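Local coordinates for protein adenylosuccinate lyase (Francisella tularensis subsp. tularensis SCHU S4, PDB 4EEI) that probably catalyses two fumarate-releasing eliminations of purine synthesis, one of which splits adenylosuccinate into AMP and fumarate, at residues L28-L31 and E32-E35; E78-T81 and A82-K86; F90-S94 and S95-D99. One frame throughout, in Å; residues are numbered along the deposited sequence.

Contact 1: L28-L31 and E32-E35; sequences LAIL and EALE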
loop_
_atom_site.group_PDB
_atom_site.type_symbol
_atom_site.label_atom_id
_atom_site.label_comp_id
_atom_site.label_asym_id
_atom_site.label_seq_id
_atom_site.Cartn_x
_atom_site.Cartn_y
_atom_site.Cartn_z
ATOM N N LEU B 28 25.653 18.039 -22.758
ATOM C CA LEU B 28 26.435 19.205 -23.158
ATOM C C LEU B 28 27.040 19.892 -21.946
ATOM O O LEU B 28 28.051 20.578 -22.057
ATOM C CB LEU B 28 25.574 20.181 -23.961
ATOM C CG LEU B 28 25.122 19.633 -25.308
ATOM C CD1 LEU B 28 24.247 20.644 -26.035
ATOM C CD2 LEU B 28 26.344 19.264 -26.139
ATOM N N ALA B 29 26.416 19.708 -20.787
ATOM C CA ALA B 29 26.974 20.249 -19.546
ATOM C C ALA B 29 28.305 19.576 -19.200
ATOM O O ALA B 29 29.298 20.256 -18.906
ATOM C CB ALA B 29 25.983 20.110 -18.400
ATOM N N ILE B 30 28.336 18.245 -19.228
ATOM C CA ILE B 30 29.584 17.539 -18.948
ATOM C C ILE B 30 30.590 17.754 -20.088
ATOM O O ILE B 30 31.794 17.878 -19.853
ATOM C CB ILE B 30 29.352 16.032 -18.648
ATOM C CG1 ILE B 30 30.657 15.372 -18.196
ATOM C CG2 ILE B 30 28.770 15.304 -19.856
ATOM C CD1 ILE B 30 31.245 16.007 -16.952
ATOM N N LEU B 31 30.103 17.836 -21.321
ATOM C CA LEU B 31 31.003 18.048 -22.458
ATOM C C LEU B 31 31.704 19.396 -22.337
ATOM O O LEU B 31 32.899 19.508 -22.603
ATOM C CB LEU B 31 30.243 17.951 -23.786
ATOM C CG LEU B 31 31.046 18.101 -25.083
ATOM C CD1 LEU B 31 32.083 17.002 -25.233
ATOM C CD2 LEU B 31 30.114 18.118 -26.299
ATOM N N GLU B 32 30.959 20.417 -21.921
ATOM C CA GLU B 32 31.527 21.752 -21.746
ATOM C C GLU B 32 32.535 21.751 -20.598
ATOM O O GLU B 32 33.599 22.366 -20.686
ATOM C CB GLU B 32 30.414 22.781 -21.487
ATOM C CG GLU B 32 30.919 24.196 -21.206
ATOM C CD GLU B 32 29.802 25.229 -21.108
ATOM O OE1 GLU B 32 28.670 24.953 -21.568
ATOM O OE2 GLU B 32 30.066 26.323 -20.565
ATOM N N ALA B 33 32.206 21.045 -19.523
ATOM C CA ALA B 33 33.140 20.890 -18.410
ATOM C C ALA B 33 34.451 20.282 -18.901
ATOM O O ALA B 33 35.544 20.736 -18.544
ATOM C CB ALA B 33 32.520 20.019 -17.322
ATOM N N LEU B 34 34.336 19.258 -19.740
ATOM C CA LEU B 34 35.501 18.531 -20.212
ATOM C C LEU B 34 36.357 19.353 -21.165
ATOM O O LEU B 34 37.455 18.941 -21.517
ATOM C CB LEU B 34 35.079 17.210 -20.853
ATOM C CG LEU B 34 34.610 16.152 -19.852
ATOM C CD1 LEU B 34 34.121 14.890 -20.553
ATOM C CD2 LEU B 34 35.734 15.817 -18.876
ATOM N N GLU B 35 35.859 20.515 -21.569
ATOM C CA GLU B 35 36.644 21.428 -22.391
ATOM C C GLU B 35 37.819 22.011 -21.611
ATOM O O GLU B 35 38.769 22.527 -22.196
ATOM C CB GLU B 35 35.762 22.549 -22.945
ATOM C CG GLU B 35 34.971 22.154 -24.181
ATOM C CD GLU B 35 34.109 23.283 -24.710
ATOM O OE1 GLU B 35 34.382 24.454 -24.373
ATOM O OE2 GLU B 35 33.157 22.998 -25.467
#

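Contact 2: E78-T81 and A82-K86; sequences EQFT and AETGK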
loop_
_atom_site.group_PDB
_atom_site.type_symbol
_atom_site.label_atom_id
_atom_site.label_comp_id
_atom_site.label_asym_id
_atom_site.label_seq_id
_atom_site.Cartn_x
_atom_site.Cartn_y
_atom_site.Cartn_z
ATOM N N GLU B 78 25.121 11.521 -35.384
ATOM C CA GLU B 78 25.002 11.387 -36.836
ATOM C C GLU B 78 24.687 12.722 -37.520
ATOM O O GLU B 78 24.670 12.810 -38.751
ATOM C CB GLU B 78 23.978 10.305 -37.214
ATOM C CG GLU B 78 22.523 10.687 -36.994
ATOM C CD GLU B 78 21.562 9.560 -37.354
ATOM O OE1 GLU B 78 22.028 8.437 -37.647
ATOM O OE2 GLU B 78 20.339 9.800 -37.340
ATOM N N GLN B 79 24.452 13.763 -36.722
ATOM C CA GLN B 79 24.203 15.095 -37.270
ATOM C C GLN B 79 25.504 15.884 -37.419
ATOM O O GLN B 79 25.503 17.001 -37.927
ATOM C CB GLN B 79 23.227 15.867 -36.380
ATOM C CG GLN B 79 21.859 15.206 -36.231
ATOM C CD GLN B 79 20.937 15.968 -35.301
ATOM O OE1 GLN B 79 20.753 17.176 -35.444
ATOM N NE2 GLN B 79 20.356 15.266 -34.334
ATOM N N PHE B 80 26.614 15.297 -36.984
ATOM C CA PHE B 80 27.895 16.009 -36.966
ATOM C C PHE B 80 29.041 15.210 -37.573
ATOM O O PHE B 80 28.928 13.996 -37.759
ATOM C CB PHE B 80 28.250 16.396 -35.529
ATOM C CG PHE B 80 27.232 17.286 -34.883
ATOM C CD1 PHE B 80 26.179 16.746 -34.160
ATOM C CD2 PHE B 80 27.313 18.663 -35.026
ATOM C CE1 PHE B 80 25.231 17.565 -33.581
ATOM C CE2 PHE B 80 26.372 19.492 -34.449
ATOM C CZ PHE B 80 25.325 18.941 -33.724
ATOM N N THR B 81 30.145 15.895 -37.877
ATOM C CA THR B 81 31.365 15.226 -38.317
ATOM C C THR B 81 31.844 14.269 -37.231
ATOM O O THR B 81 31.528 14.448 -36.051
ATOM C CB THR B 81 32.498 16.232 -38.639
ATOM O OG1 THR B 81 32.805 17.010 -37.474
ATOM C CG2 THR B 81 32.091 17.162 -39.768
ATOM N N ALA B 82 32.603 13.251 -37.628
ATOM C CA ALA B 82 33.152 12.296 -36.670
ATOM C C ALA B 82 34.008 13.023 -35.637
ATOM O O ALA B 82 34.031 12.654 -34.458
ATOM C CB ALA B 82 33.961 11.237 -37.386
ATOM N N GLU B 83 34.701 14.067 -36.091
ATOM C CA GLU B 83 35.540 14.888 -35.219
ATOM C C GLU B 83 34.731 15.619 -34.141
ATOM O O GLU B 83 35.027 15.511 -32.947
ATOM C CB GLU B 83 36.329 15.905 -36.048
ATOM C CG GLU B 83 37.305 16.750 -35.241
ATOM C CD GLU B 83 38.613 16.027 -34.950
ATOM O OE1 GLU B 83 39.065 15.241 -35.812
ATOM O OE2 GLU B 83 39.189 16.249 -33.861
ATOM N N THR B 84 33.721 16.369 -34.566
ATOM C CA THR B 84 32.900 17.152 -33.645
ATOM C C THR B 84 32.200 16.287 -32.597
ATOM O O THR B 84 32.087 16.672 -31.431
ATOM C CB THR B 84 31.850 17.976 -34.411
ATOM O OG1 THR B 84 32.519 18.947 -35.224
ATOM C CG2 THR B 84 30.913 18.692 -33.453
ATOM N N GLY B 85 31.734 15.113 -33.006
ATOM C CA GLY B 85 31.002 14.254 -32.093
ATOM C C GLY B 85 31.902 13.339 -31.287
ATOM O O GLY B 85 31.413 12.515 -30.512
ATOM N N LYS B 86 33.215 13.491 -31.450
ATOM C CA LYS B 86 34.174 12.576 -30.829
ATOM C C LYS B 86 34.038 12.413 -29.309
ATOM O O LYS B 86 34.108 11.294 -28.786
ATOM C CB LYS B 86 35.605 12.988 -31.167
ATOM C CG LYS B 86 36.632 12.085 -30.532
ATOM C CD LYS B 86 38.002 12.233 -31.166
ATOM C CE LYS B 86 38.921 11.152 -30.640
ATOM N NZ LYS B 86 40.293 11.185 -31.222
#

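Contact 3: F90-S94 and S95-D99; sequences FGVTS and SDIID. With AMP (adenosine monophosphate), chain O; EDO (1,2-ethanediol), chain P.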
loop_
_atom_site.group_PDB
_atom_site.type_symbol
_atom_site.label_atom_id
_atom_site.label_comp_id
_atom_site.label_asym_id
_atom_site.label_seq_id
_atom_site.Cartn_x
_atom_site.Cartn_y
_atom_site.Cartn_z
ATOM N N PHE B 90 31.380 11.123 -23.265
ATOM C CA PHE B 90 32.694 10.615 -22.932
ATOM C C PHE B 90 32.804 10.474 -21.418
ATOM O O PHE B 90 32.479 11.408 -20.684
ATOM C CB PHE B 90 33.751 11.583 -23.469
ATOM C CG PHE B 90 35.161 11.129 -23.268
ATOM C CD1 PHE B 90 35.880 11.538 -22.156
ATOM C CD2 PHE B 90 35.784 10.323 -24.208
ATOM C CE1 PHE B 90 37.188 11.142 -21.976
ATOM C CE2 PHE B 90 37.098 9.915 -24.031
ATOM C CZ PHE B 90 37.802 10.324 -22.910
ATOM N N GLY B 91 33.223 9.301 -20.952
ATOM C CA GLY B 91 33.476 9.090 -19.534
ATOM C C GLY B 91 32.242 8.808 -18.685
ATOM O O GLY B 91 32.335 8.129 -17.655
ATOM N N VAL B 92 31.094 9.324 -19.104
ATOM C CA VAL B 92 29.850 9.110 -18.363
ATOM C C VAL B 92 29.308 7.703 -18.562
ATOM O O VAL B 92 29.644 7.035 -19.541
ATOM C CB VAL B 92 28.753 10.098 -18.793
ATOM C CG1 VAL B 92 29.051 11.491 -18.279
ATOM C CG2 VAL B 92 28.601 10.109 -20.316
ATOM N N THR B 93 28.473 7.257 -17.627
ATOM C CA THR B 93 27.660 6.065 -17.832
ATOM C C THR B 93 26.279 6.549 -18.302
ATOM O O THR B 93 25.932 7.716 -18.073
ATOM C CB THR B 93 27.570 5.233 -16.524
ATOM O OG1 THR B 93 27.011 3.945 -16.800
ATOM C CG2 THR B 93 26.717 5.948 -15.490
ATOM N N SER B 94 25.503 5.701 -18.984
ATOM C CA SER B 94 24.180 6.129 -19.460
ATOM C C SER B 94 23.345 6.790 -18.362
ATOM O O SER B 94 22.701 7.809 -18.597
ATOM C CB SER B 94 23.391 4.966 -20.081
ATOM O OG SER B 94 24.067 4.419 -21.194
ATOM N N SER B 95 23.369 6.235 -17.156
ATOM C CA SER B 95 22.504 6.774 -16.112
ATOM C C SER B 95 22.993 8.087 -15.490
ATOM O O SER B 95 22.231 8.751 -14.793
ATOM C CB SER B 95 22.199 5.720 -15.043
ATOM O OG SER B 95 21.215 4.819 -15.509
ATOM N N ASP B 96 24.249 8.466 -15.723
ATOM C CA ASP B 96 24.674 9.815 -15.355
ATOM C C ASP B 96 23.807 10.781 -16.146
ATOM O O ASP B 96 23.380 11.819 -15.646
ATOM C CB ASP B 96 26.140 10.068 -15.737
ATOM C CG ASP B 96 27.136 9.396 -14.801
ATOM O OD1 ASP B 96 26.830 9.208 -13.607
ATOM O OD2 ASP B 96 28.251 9.076 -15.274
ATOM N N ILE B 97 23.543 10.427 -17.398
ATOM C CA ILE B 97 22.746 11.289 -18.263
ATOM C C ILE B 97 21.259 11.166 -17.939
ATOM O O ILE B 97 20.563 12.170 -17.762
ATOM C CB ILE B 97 22.979 10.970 -19.751
ATOM C CG1 ILE B 97 24.471 11.019 -20.096
ATOM C CG2 ILE B 97 22.177 11.924 -20.637
ATOM C CD1 ILE B 97 25.155 12.353 -19.775
ATOM N N ILE B 98 20.767 9.934 -17.860
ATOM C CA ILE B 98 19.336 9.701 -17.634
ATOM C C ILE B 98 18.859 10.320 -16.328
ATOM O O ILE B 98 17.853 11.028 -16.301
ATOM C CB ILE B 98 19.008 8.199 -17.573
ATOM C CG1 ILE B 98 19.334 7.520 -18.897
ATOM C CG2 ILE B 98 17.544 7.981 -17.211
ATOM C CD1 ILE B 98 19.340 5.996 -18.814
ATOM N N ASP B 99 19.572 10.035 -15.244
ATOM C CA ASP B 99 19.128 10.464 -13.926
ATOM C C ASP B 99 19.284 11.965 -13.732
ATOM O O ASP B 99 18.457 12.592 -13.080
ATOM C CB ASP B 99 19.861 9.686 -12.819
ATOM C CG ASP B 99 19.367 8.246 -12.677
ATOM O OD1 ASP B 99 18.400 7.852 -13.376
ATOM O OD2 ASP B 99 19.944 7.511 -11.845
HETATM P P AMP O . 13.049 -0.278 -19.751
HETATM O O1P AMP O . 11.915 -0.484 -20.722
HETATM O O2P AMP O . 13.258 -1.417 -18.788
HETATM O O3P AMP O . 13.081 1.088 -19.115
HETATM O "O5'" AMP O . 14.365 -0.301 -20.677
HETATM C "C5'" AMP O . 15.632 0.091 -20.151
HETATM C "C4'" AMP O . 16.572 0.443 -21.297
HETATM O "O4'" AMP O . 17.848 0.837 -20.785
HETATM C "C3'" AMP O . 16.805 -0.752 -22.207
HETATM O "O3'" AMP O . 16.660 -0.335 -23.565
HETATM C "C2'" AMP O . 18.238 -1.166 -21.958
HETATM O "O2'" AMP O . 18.865 -1.602 -23.165
HETATM C "C1'" AMP O . 18.887 0.102 -21.434
HETATM N N9 AMP O . 19.987 -0.214 -20.492
HETATM C C8 AMP O . 20.563 -1.417 -20.325
HETATM N N7 AMP O . 21.542 -1.362 -19.390
HETATM C C5 AMP O . 21.603 -0.096 -18.944
HETATM C C6 AMP O . 22.413 0.649 -17.953
HETATM N N6 AMP O . 23.379 0.029 -17.237
HETATM N N1 AMP O . 22.152 1.964 -17.794
HETATM C C2 AMP O . 21.193 2.589 -18.501
HETATM N N3 AMP O . 20.421 1.976 -19.414
HETATM C C4 AMP O . 20.576 0.657 -19.676
HETATM C C1 EDO P . 15.779 12.372 -9.219
HETATM O O1 EDO P . 16.241 11.825 -7.970
HETATM C C2 EDO P . 16.524 11.734 -10.391
HETATM O O2 EDO P . 17.925 11.993 -10.249
HETATM O O HOH W 1 24.319 3.595 -16.724
#

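Contact 1: L28-L31 and E32-E35
Glu32, near the C-terminal end of helix 16-33, sends its N to Leu28 O, 2.9 Å away. The CB of Glu32 leans on the same oxygen at 3.3 Å, while the rest of the side chain runs out extended, its carboxylate near Arg48 in a long, weak ion pair. Ala33 carries the ladder on, its N bonded to Ala29 O at 3.1 Å, and its methyl group meets the end of Ile30, CB to CD1 4.2 Å. At Leu34 the N reaches Ile30 O over 2.9 Å. With CG anti to the carbonyl carbon (chi1 -73°), Leu34 folds back along the helix until CG lies 3.3 Å from Ile30 O and CD1 comes alongside Ile30 CG1. Glu35 brings its CG within 3.7 Å of Leu31 O, but its carboxylate holds the start of helix 43-50: OE1 takes the N-H of Gly42, just before it, and OE2 that of Ala44. Leu28 and Leu31 pack on Ile47 of helix 43-50, and Ala29 and Ile30 lie against Leu202 and Ala198 of helix 192-202, so the apolar side chains of this helix end lie against both helices.

Contact 2: E78-T81 and A82-K86
Thr81 turns OG1 into the cleft between its own backbone N and carbonyl carbon (chi1 59°), and Thr84 holds its OG1 anti to the carbonyl carbon (chi1 -65°); the two hydroxyls thereby come to 3.0 Å, OG1 to OG1, at a distance suited to a hydrogen bond whose proton is not settled. The torsion at Thr81 has a second effect: OG1 faces the backbone of the following turn and accepts the N-H of Thr84, 3.1 Å from N to OG1 and nearly straight at 163°. Thr81 O adds the i to i+4 bond to Gly85 N at 3.1 Å. The two bonds together, OG1 to Thr84 N and O to Gly85 N, make an ST motif, the arrangement that also caps the start of many helices, and here residues 82-84 have helical backbone angles. Overlapping it, a type I beta turn runs from Glu83 to Lys86, closed by Lys86 N on Glu83 O.

The other branch of Thr84 works on the apolar side. Its CG2, anti to the backbone N, approaches the Phe80 ring obliquely and comes 3.9 Å from CD2. Phe80 also rests on Ile47 of helix 43-50, which Thr84 touches as well, whereas Ala82 and Lys86 meet the second subunit: Ala82 packs on Met367 of that subunit, and Lys86 NZ donates to the carbonyl oxygen of its Thr364.

Contact 3: F90-S94 and S95-D99
Thr93 stands at the N-cap of helix 94-131 yet makes no capping bond with its side chain; instead its hydroxyl and the N-H of Ser95 share one water, 2.7 Å from Thr93 OG1 and 2.8 Å from Ser95 N. The torsion responsible is chi1 of -168°, which puts OG1 anti to the backbone N and brings CG2 within 3.5 Å of Asp96 OD2. The reciprocal bond of a capping box is present, without its Thr93 side-chain half: Asp96 OD2 accepts the N-H of Thr93 at 3.0 Å and 168°, although the donor sits above the carboxylate plane, 45° out of it. Asp96 N in turn bonds to Thr93 O. The carboxylate is shared further, with Gly182 N on OD2 and Ser181 N on OD1, so this buried acid is held by three backbone N-H groups and ties the loop at 181-182 to the helix start. Beside it Val92 CG2 packs on Ile97 CD1, the two side chains crossing at about a right angle.

Ser94 O begins the regular ladder by accepting Ile98 N at 3.0 Å. On this side the helix lines the nucleotide pocket: Ser94 CB lies 3.6 Å from C2 of the AMP, with Ser95 OG and Ile98 CD1 close to the same carbon, while Arg301 donates to Ser95 OG. Ser94 OG binds a succinate, which Thr93 OG1 meets weakly. With the hydroxyls of Ser94 and Thr93 at a helix N terminus, the positive end of the helix dipole would favour an anion, consistent with the substrate's dicarboxylate part sitting here, as the bound succinate suggests.

From the N terminus the chain first meets contact 1, near the end of helix 16-33, then contact 2 in the loop after helix 68-77, and contact 3 where that loop runs into helix 94-131. The three follow in series, none enclosing or crossing another, and each closes a single local turn. Contacts 1 and 3 touch in space: Ile30 CG2 lies 4.1 Å from Val92 CG1, and Leu34 CD1 rests near Phe90 O, joining the end of one helix to the approach of the other. Contact 2 stays apart, yet shares Ile47 of helix 43-50 with contact 1. Both contact 2 and contact 3 reach the second subunit, whose His358 bonds to Gly91.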